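Local coordinates for genome polyprotein (Rhinovirus C, PDB 6KU8) that probably acts, through its 3C cysteine protease, to cut the viral polyprotein at specific sites and is captured here with the peptidomimetic inhibitor rupintrivir, at residues A[128-132]-A[133-137]; A[32-35]-A[36-39]; A[107-110]-A[111-114]. All blocks are in the same frame, centred on the assembly; numbering follows the deposited sequence.

Interaction 1. Residues A[128-132]-A[133-137]; sequences VNLSG and NPTCR. With AG7 (4-{2-(4-fluoro-benzyl)-6-methyl-5-[(5-methyl-isoxazole-3-carbonyl)-amino]-4-oxo-heptanoylamino}-5-(2-oxo-pyrrolidin-3-yl)-pentanoic acid ethyl ester), chain B.
Leu130 and Thr135 meet on one face of a tight beta hairpin, whose arms are the end of strand 115-130 and strand 133-136, joined by a type I' turn from Leu130 to Asn133. Their side chains cross at about a right angle, with Leu130 CD1 3.8 Å from Thr135 OG1. The isobutyl group reaches this place because CG stands beside the backbone N (chi1 -55°) and leads one methyl across to the second strand. Asn129 and Pro134 pair on the other face of the sheet, where the Asn129 side-chain amide crosses the proline ring obliquely, with OD1 3.5 Å from Pro134 CA and slightly farther from CB and CG. Reciprocal backbone bonds close the turn, Leu130 N to Asn133 O and Asn133 N to Leu130 O, each 3.0 Å long, and a second reciprocal pair joins Val128 to Thr135. Ser131 and Gly132 both take the positive phi that a type I' turn requires.

The face carrying Leu130, Asn133 and Thr135 receives the fluorobenzyl group of rupintrivir. Leu130 CB sits over one face of the ring, 3.5 Å from C08, and Ser131 CB approaches obliquely from the same side. At the far end of the ring, F1 is met by several atoms. Asn133 turns its amide away from the first strand, CG opposite the backbone N (chi1 -168°), and brings ND2 to 3.3 Å from F1 while the same nitrogen is hydrogen-bonded to Asp72. Thr135 OG1 lies 3.5 Å from F1. The turn also holds the inhibitor at a second place, through a nearly straight hydrogen bond from Ser131 N to the ligand amide oxygen O60, 2.8 Å long with 159° at the hydrogen.

Interaction 2. Residues A[32-35]-A[36-39]; sequences GIHD and NCAV
A classic beta bulge, in which Ile33 and His34 together face Cys37, lies at the end of the hairpin of strands 26-34 and 37-41. Cys37 O receives Ile33 N at 3.0 Å, in the plane of its carbonyl, and also a weak bond from His34 N at 3.5 Å. In return Cys37 N donates to His34 O over 2.8 Å, which closes the type II' turn with Asp35 and Asn36 at its corners. This hairpin belongs to the six-stranded antiparallel barrel, the N-terminal one of the two in a chymotrypsin-like 3C protease, and Asn36 ties the turn to the neighbouring strand by bonding through ND2 to Leu80 O. His34 CG sits between its backbone N and carbonyl carbon (chi1 73°), swinging the ring back over Cys37, whose CB stands over the ring face, 4.2 Å from the centroid and 27° off the normal, a CH-pi contact, while SG lies obliquely farther out. At the ring edge, His34 ND1 donates to Asp35 OD2 over 2.6 Å, almost straight at 172° and in the ring plane, using the anti lone pair of the carboxylate, a bond that should fix the rotation of the imidazole.

Interaction 3. Residues A[107-110]-A[111-114]; sequences TNVT and KFPM
Asn108 meets Met114 through both its amide oxygen and the flat face of its amide, while Phe112 and Lys111, the two others much covered here, lie at the tip of the same loop. With CG opposite the backbone N (chi1 -174°), the Asn108 side chain runs across to the returning chain, where OD1 accepts the N-H of Met114 at 2.7 Å. The bond is fairly straight, 159° at the hydrogen, with the donor tilted 27° from the carbonyl plane. The Met114 thioether then folds back over the amide: SD lies almost directly above CG of Asn108, at 3.5 Å, and CE continues over the same face, 3.7 Å from ND2. The amide is thus tied at its oxygen by one bond and covered on one face by the thioether.

Phe112 is held through its backbone and touched at its ring edge. Its O accepts Val109 N at 3.1 Å, from above the carbonyl plane, and its N makes a weak bond of 3.0 Å back to Val109 O. Val109 CG1 comes in near the plane of the ring, 4.0 Å from CD1, while Thr107 CG2 crosses obliquely against Phe112 CB; beyond the loop the side chain of Phe112 touches Lys146 and Gln149.

Lys111 contributes mainly its backbone and CB. Its N lies 3.7 Å from Val109 CG1, whereas the rest of its chain leads outward. Next to it, Thr110 OG1 bonds to Glu27 and so connects the loop to strand 26-34. The dihedrals of Thr110 and Lys111 are close to those of a type I turn, and the whole forms the tight, hairpin-like connection between strands 100-107 and 115-130 in the second barrel of the chymotrypsin-like fold.

Interactions 1 and 3 flank the ends of the long strand 115-130: the loop 107-114 leads into it, and the hairpin 128-137 turns the chain back after it, with centres about 25 Å apart. Interaction 2 belongs to the other barrel, its centre about 20 Å from that of interaction 3 and 25 Å from that of interaction 1. Rupintrivir touches interaction 1 directly. In interaction 3 the side chain of Lys111 is about 6 Å from the bound inhibitor, and in interaction 2 the side chain of Val39 is about 13 Å from it. Thr135 also touches Glu74, which with His43 and Cys150 probably forms the catalytic triad expected of a 3C protease.

Interaction 1. Residues A[128-132]-A[133-137]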
loop_
_atom_site.group_PDB
_atom_site.type_symbol
_atom_site.label_atom_id
_atom_site.label_comp_id
_atom_site.label_asym_id
_atom_site.label_seq_id
_atom_site.Cartn_x
_atom_site.Cartn_y
_atom_site.Cartn_z
ATOM N N VAL A 128 9.904 10.478 8.161
ATOM C CA VAL A 128 10.466 11.296 7.095
ATOM C C VAL A 128 9.371 12.253 6.663
ATOM O O VAL A 128 8.189 11.897 6.652
ATOM C CB VAL A 128 10.945 10.458 5.885
ATOM C CG1 VAL A 128 11.617 11.361 4.824
ATOM C CG2 VAL A 128 11.871 9.356 6.333
ATOM N N ASN A 129 9.761 13.480 6.320
ATOM C CA ASN A 129 8.830 14.437 5.729
ATOM C C ASN A 129 8.730 14.156 4.235
ATOM O O ASN A 129 9.704 14.325 3.494
ATOM C CB ASN A 129 9.264 15.874 5.994
ATOM C CG ASN A 129 8.955 16.313 7.405
ATOM O OD1 ASN A 129 8.896 15.496 8.331
ATOM N ND2 ASN A 129 8.740 17.614 7.580
ATOM N N LEU A 130 7.555 13.714 3.800
ATOM C CA LEU A 130 7.268 13.456 2.398
ATOM C C LEU A 130 6.411 14.608 1.888
ATOM O O LEU A 130 5.278 14.790 2.343
ATOM C CB LEU A 130 6.553 12.117 2.232
ATOM C CG LEU A 130 7.259 10.898 2.830
ATOM C CD1 LEU A 130 6.429 9.631 2.632
ATOM C CD2 LEU A 130 8.632 10.742 2.202
ATOM N N SER A 131 6.961 15.399 0.967
ATOM C CA SER A 131 6.268 16.558 0.403
ATOM C C SER A 131 5.739 17.479 1.502
ATOM O O SER A 131 4.594 17.932 1.476
ATOM C CB SER A 131 5.135 16.118 -0.525
ATOM O OG SER A 131 5.627 15.339 -1.600
ATOM N N GLY A 132 6.588 17.742 2.494
ATOM C CA GLY A 132 6.239 18.626 3.585
ATOM C C GLY A 132 5.395 18.019 4.686
ATOM O O GLY A 132 5.167 18.689 5.706
ATOM N N ASN A 133 4.940 16.773 4.542
ATOM C CA ASN A 133 4.080 16.164 5.551
ATOM C C ASN A 133 4.845 15.105 6.339
ATOM O O ASN A 133 5.310 14.111 5.755
ATOM C CB ASN A 133 2.839 15.554 4.900
ATOM C CG ASN A 133 1.791 15.163 5.918
ATOM O OD1 ASN A 133 1.453 15.952 6.790
ATOM N ND2 ASN A 133 1.307 13.932 5.842
ATOM N N PRO A 134 5.003 15.273 7.651
ATOM C CA PRO A 134 5.639 14.224 8.460
ATOM C C PRO A 134 4.903 12.893 8.331
ATOM O O PRO A 134 3.676 12.826 8.440
ATOM C CB PRO A 134 5.563 14.782 9.887
ATOM C CG PRO A 134 5.421 16.273 9.715
ATOM C CD PRO A 134 4.633 16.458 8.449
ATOM N N THR A 135 5.666 11.832 8.091
ATOM C CA THR A 135 5.108 10.507 7.856
ATOM C C THR A 135 5.907 9.504 8.673
ATOM O O THR A 135 7.133 9.452 8.549
ATOM C CB THR A 135 5.151 10.152 6.359
ATOM O OG1 THR A 135 4.560 11.214 5.591
ATOM C CG2 THR A 135 4.400 8.860 6.091
ATOM N N CYS A 136 5.230 8.711 9.506
ATOM C CA CYS A 136 5.922 7.831 10.439
ATOM C C CYS A 136 5.938 6.384 9.944
ATOM O O CYS A 136 5.304 6.026 8.952
ATOM C CB CYS A 136 5.260 7.908 11.821
ATOM S SG CYS A 136 3.591 7.225 11.836
ATOM N N ARG A 137 6.691 5.546 10.660
ATOM C CA ARG A 137 6.659 4.094 10.469
ATOM C C ARG A 137 6.966 3.689 9.029
ATOM O O ARG A 137 6.379 2.743 8.496
ATOM C CB ARG A 137 5.316 3.519 10.908
ATOM C CG ARG A 137 4.975 3.803 12.386
ATOM C CD ARG A 137 3.632 3.211 12.781
ATOM N NE ARG A 137 3.366 3.389 14.205
ATOM C CZ ARG A 137 2.177 3.244 14.781
ATOM N NH1 ARG A 137 1.120 2.896 14.059
ATOM N NH2 ARG A 137 2.048 3.462 16.087
HETATM C C01 AG7 B . 6.860 12.136 -2.860
HETATM C C02 AG7 B . 5.377 12.461 -2.921
HETATM O O03 AG7 B . 7.351 11.069 -3.095
HETATM C C04 AG7 B . 4.453 11.252 -2.878
HETATM C C05 AG7 B . 3.103 11.855 -2.528
HETATM C C06 AG7 B . 3.005 12.131 -1.019
HETATM C C07 AG7 B . 3.316 11.132 -0.110
HETATM C C08 AG7 B . 3.231 11.377 1.250
HETATM C C09 AG7 B . 2.838 12.626 1.717
HETATM C C10 AG7 B . 2.527 13.631 0.811
HETATM C C11 AG7 B . 2.611 13.386 -0.554
HETATM N N12 AG7 B . 4.576 9.194 -4.499
HETATM C C13 AG7 B . 4.720 8.745 -5.895
HETATM C C14 AG7 B . 5.930 7.826 -5.864
HETATM C C15 AG7 B . 7.249 8.676 -5.715
HETATM C C16 AG7 B . 8.505 7.725 -6.064
HETATM N N17 AG7 B . 9.386 8.433 -6.752
HETATM O O18 AG7 B . 8.610 6.590 -5.742
HETATM C C19 AG7 B . 3.534 8.088 -6.613
HETATM C C20 AG7 B . 2.200 8.657 -6.105
HETATM C C21 AG7 B . 1.929 9.660 -7.203
HETATM O O22 AG7 B . 1.362 10.899 -6.923
HETATM O O23 AG7 B . 2.258 9.365 -8.300
HETATM C C47 AG7 B . 4.534 10.628 -4.270
HETATM O O48 AG7 B . 4.587 11.342 -5.214
HETATM C C50 AG7 B . 1.254 11.684 -8.072
HETATM C C53 AG7 B . 0.312 12.848 -7.770
HETATM C C57 AG7 B . 7.648 13.369 -2.461
HETATM N N58 AG7 B . 8.989 13.009 -2.203
HETATM C C59 AG7 B . 9.681 13.711 -1.179
HETATM O O60 AG7 B . 9.246 14.578 -0.487
HETATM C C78 AG7 B . 7.678 14.388 -3.602
HETATM C C81 AG7 B . 8.279 15.738 -3.189
HETATM F F1 AG7 B . 2.763 12.860 3.064
HETATM C C82 AG7 B . 8.455 13.798 -4.783
HETATM C C83 AG7 B . 8.857 9.844 -6.952
HETATM C C84 AG7 B . 7.308 9.702 -6.580
HETATM C C1 AG7 B . 11.072 13.204 -1.123
#

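Interaction 2. Residues A[32-35]-A[36-39]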
loop_
_atom_site.group_PDB
_atom_site.type_symbol
_atom_site.label_atom_id
_atom_site.label_comp_id
_atom_site.label_asym_id
_atom_site.label_seq_id
_atom_site.Cartn_x
_atom_site.Cartn_y
_atom_site.Cartn_z
ATOM N N GLY A 32 -6.581 -4.949 -1.310
ATOM C CA GLY A 32 -7.571 -5.505 -0.405
ATOM C C GLY A 32 -6.903 -6.331 0.682
ATOM O O GLY A 32 -5.925 -7.045 0.440
ATOM N N ILE A 33 -7.434 -6.223 1.900
ATOM C CA ILE A 33 -6.856 -6.872 3.075
ATOM C C ILE A 33 -7.733 -8.024 3.557
ATOM O O ILE A 33 -7.246 -9.129 3.823
ATOM C CB ILE A 33 -6.615 -5.853 4.213
ATOM C CG1 ILE A 33 -5.762 -4.658 3.754
ATOM C CG2 ILE A 33 -5.994 -6.547 5.434
ATOM C CD1 ILE A 33 -4.323 -4.966 3.544
ATOM N N HIS A 34 -9.034 -7.777 3.690
ATOM C CA HIS A 34 -9.992 -8.747 4.216
ATOM C C HIS A 34 -11.371 -8.134 4.100
ATOM O O HIS A 34 -11.511 -6.904 4.116
ATOM C CB HIS A 34 -9.705 -9.103 5.682
ATOM C CG HIS A 34 -10.047 -8.001 6.643
ATOM N ND1 HIS A 34 -11.238 -7.960 7.338
ATOM C CD2 HIS A 34 -9.362 -6.889 7.004
ATOM C CE1 HIS A 34 -11.265 -6.880 8.099
ATOM N NE2 HIS A 34 -10.140 -6.209 7.910
ATOM N N ASP A 35 -12.384 -9.001 3.988
ATOM C CA ASP A 35 -13.785 -8.587 3.915
ATOM C C ASP A 35 -13.909 -7.465 2.880
ATOM O O ASP A 35 -13.497 -7.646 1.725
ATOM C CB ASP A 35 -14.246 -8.261 5.317
ATOM C CG ASP A 35 -14.204 -9.472 6.223
ATOM O OD1 ASP A 35 -15.120 -10.307 6.094
ATOM O OD2 ASP A 35 -13.252 -9.606 7.029
ATOM N N ASN A 36 -14.475 -6.314 3.227
ATOM C CA ASN A 36 -14.601 -5.194 2.303
ATOM C C ASN A 36 -13.608 -4.084 2.619
ATOM O O ASN A 36 -13.850 -2.928 2.268
ATOM C CB ASN A 36 -16.033 -4.659 2.332
ATOM C CG ASN A 36 -16.438 -4.170 3.711
ATOM O OD1 ASN A 36 -15.998 -4.705 4.729
ATOM N ND2 ASN A 36 -17.259 -3.122 3.754
ATOM N N CYS A 37 -12.503 -4.406 3.294
ATOM C CA CYS A 37 -11.550 -3.406 3.768
ATOM C C CYS A 37 -10.291 -3.433 2.907
ATOM O O CYS A 37 -9.632 -4.474 2.803
ATOM C CB CYS A 37 -11.188 -3.647 5.232
ATOM S SG CYS A 37 -9.969 -2.466 5.868
ATOM N N ALA A 38 -9.954 -2.289 2.316
ATOM C CA ALA A 38 -8.767 -2.134 1.486
ATOM C C ALA A 38 -7.877 -1.030 2.039
ATOM O O ALA A 38 -8.282 -0.213 2.868
ATOM C CB ALA A 38 -9.113 -1.818 0.023
ATOM N N VAL A 39 -6.653 -1.004 1.542
ATOM C CA VAL A 39 -5.673 0.000 1.912
ATOM C C VAL A 39 -5.312 0.804 0.666
ATOM O O VAL A 39 -5.223 0.259 -0.439
ATOM C CB VAL A 39 -4.459 -0.695 2.561
ATOM C CG1 VAL A 39 -3.178 -0.487 1.799
ATOM C CG2 VAL A 39 -4.361 -0.341 4.021
#

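Interaction 3. Residues A[107-110]-A[111-114]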
loop_
_atom_site.group_PDB
_atom_site.type_symbol
_atom_site.label_atom_id
_atom_site.label_comp_id
_atom_site.label_asym_id
_atom_site.label_seq_id
_atom_site.Cartn_x
_atom_site.Cartn_y
_atom_site.Cartn_z
ATOM N N THR A 107 2.908 -3.866 -8.585
ATOM C CA THR A 107 1.726 -3.051 -8.775
ATOM C C THR A 107 1.137 -3.392 -10.132
ATOM O O THR A 107 1.724 -4.148 -10.918
ATOM C CB THR A 107 2.063 -1.561 -8.668
ATOM O OG1 THR A 107 0.853 -0.803 -8.551
ATOM C CG2 THR A 107 2.868 -1.112 -9.883
ATOM N N ASN A 108 -0.041 -2.837 -10.402
ATOM C CA ASN A 108 -0.665 -3.008 -11.713
ATOM C C ASN A 108 -1.415 -1.738 -12.056
ATOM O O ASN A 108 -2.499 -1.486 -11.533
ATOM C CB ASN A 108 -1.612 -4.192 -11.774
ATOM C CG ASN A 108 -2.116 -4.414 -13.173
ATOM O OD1 ASN A 108 -1.348 -4.282 -14.128
ATOM N ND2 ASN A 108 -3.402 -4.696 -13.320
ATOM N N VAL A 109 -0.863 -0.987 -12.999
ATOM C CA VAL A 109 -1.285 0.377 -13.239
ATOM C C VAL A 109 -0.910 0.676 -14.685
ATOM O O VAL A 109 -0.139 -0.066 -15.301
ATOM C CB VAL A 109 -0.605 1.263 -12.157
ATOM C CG1 VAL A 109 0.442 2.216 -12.677
ATOM C CG2 VAL A 109 -1.632 1.857 -11.189
ATOM N N THR A 110 -1.534 1.702 -15.273
ATOM C CA THR A 110 -1.377 1.898 -16.718
ATOM C C THR A 110 0.091 2.081 -17.097
ATOM O O THR A 110 0.556 1.536 -18.110
ATOM C CB THR A 110 -2.196 3.098 -17.208
ATOM O OG1 THR A 110 -3.572 2.938 -16.841
ATOM C CG2 THR A 110 -2.094 3.209 -18.739
ATOM N N LYS A 111 0.834 2.849 -16.299
ATOM C CA LYS A 111 2.251 3.089 -16.566
ATOM C C LYS A 111 3.109 1.880 -16.242
ATOM O O LYS A 111 4.185 1.714 -16.826
ATOM C CB LYS A 111 2.761 4.273 -15.735
ATOM C CG LYS A 111 2.344 5.646 -16.236
ATOM C CD LYS A 111 2.174 6.610 -15.069
ATOM C CE LYS A 111 2.263 8.063 -15.520
ATOM N NZ LYS A 111 1.723 8.973 -14.474
ATOM N N PHE A 112 2.674 1.050 -15.299
ATOM C CA PHE A 112 3.470 -0.067 -14.794
ATOM C C PHE A 112 2.566 -1.282 -14.734
ATOM O O PHE A 112 2.097 -1.682 -13.663
ATOM C CB PHE A 112 4.069 0.257 -13.428
ATOM C CG PHE A 112 4.904 1.480 -13.449
ATOM C CD1 PHE A 112 4.429 2.668 -12.913
ATOM C CD2 PHE A 112 6.153 1.455 -14.063
ATOM C CE1 PHE A 112 5.212 3.812 -12.950
ATOM C CE2 PHE A 112 6.938 2.591 -14.113
ATOM C CZ PHE A 112 6.467 3.770 -13.563
ATOM N N PRO A 113 2.278 -1.876 -15.882
ATOM C CA PRO A 113 1.304 -2.963 -15.909
ATOM C C PRO A 113 1.944 -4.270 -15.442
ATOM O O PRO A 113 3.030 -4.649 -15.898
ATOM C CB PRO A 113 0.873 -2.987 -17.378
ATOM C CG PRO A 113 2.118 -2.526 -18.124
ATOM C CD PRO A 113 2.692 -1.448 -17.232
ATOM N N MET A 114 1.286 -4.924 -14.479
ATOM C CA MET A 114 1.773 -6.151 -13.829
ATOM C C MET A 114 3.270 -6.083 -13.542
ATOM O O MET A 114 4.043 -6.989 -13.857
ATOM C CB MET A 114 1.428 -7.393 -14.656
ATOM C CG MET A 114 -0.079 -7.599 -14.833
ATOM S SD MET A 114 -0.983 -7.740 -13.254
ATOM C CE MET A 114 -2.591 -8.250 -13.890
#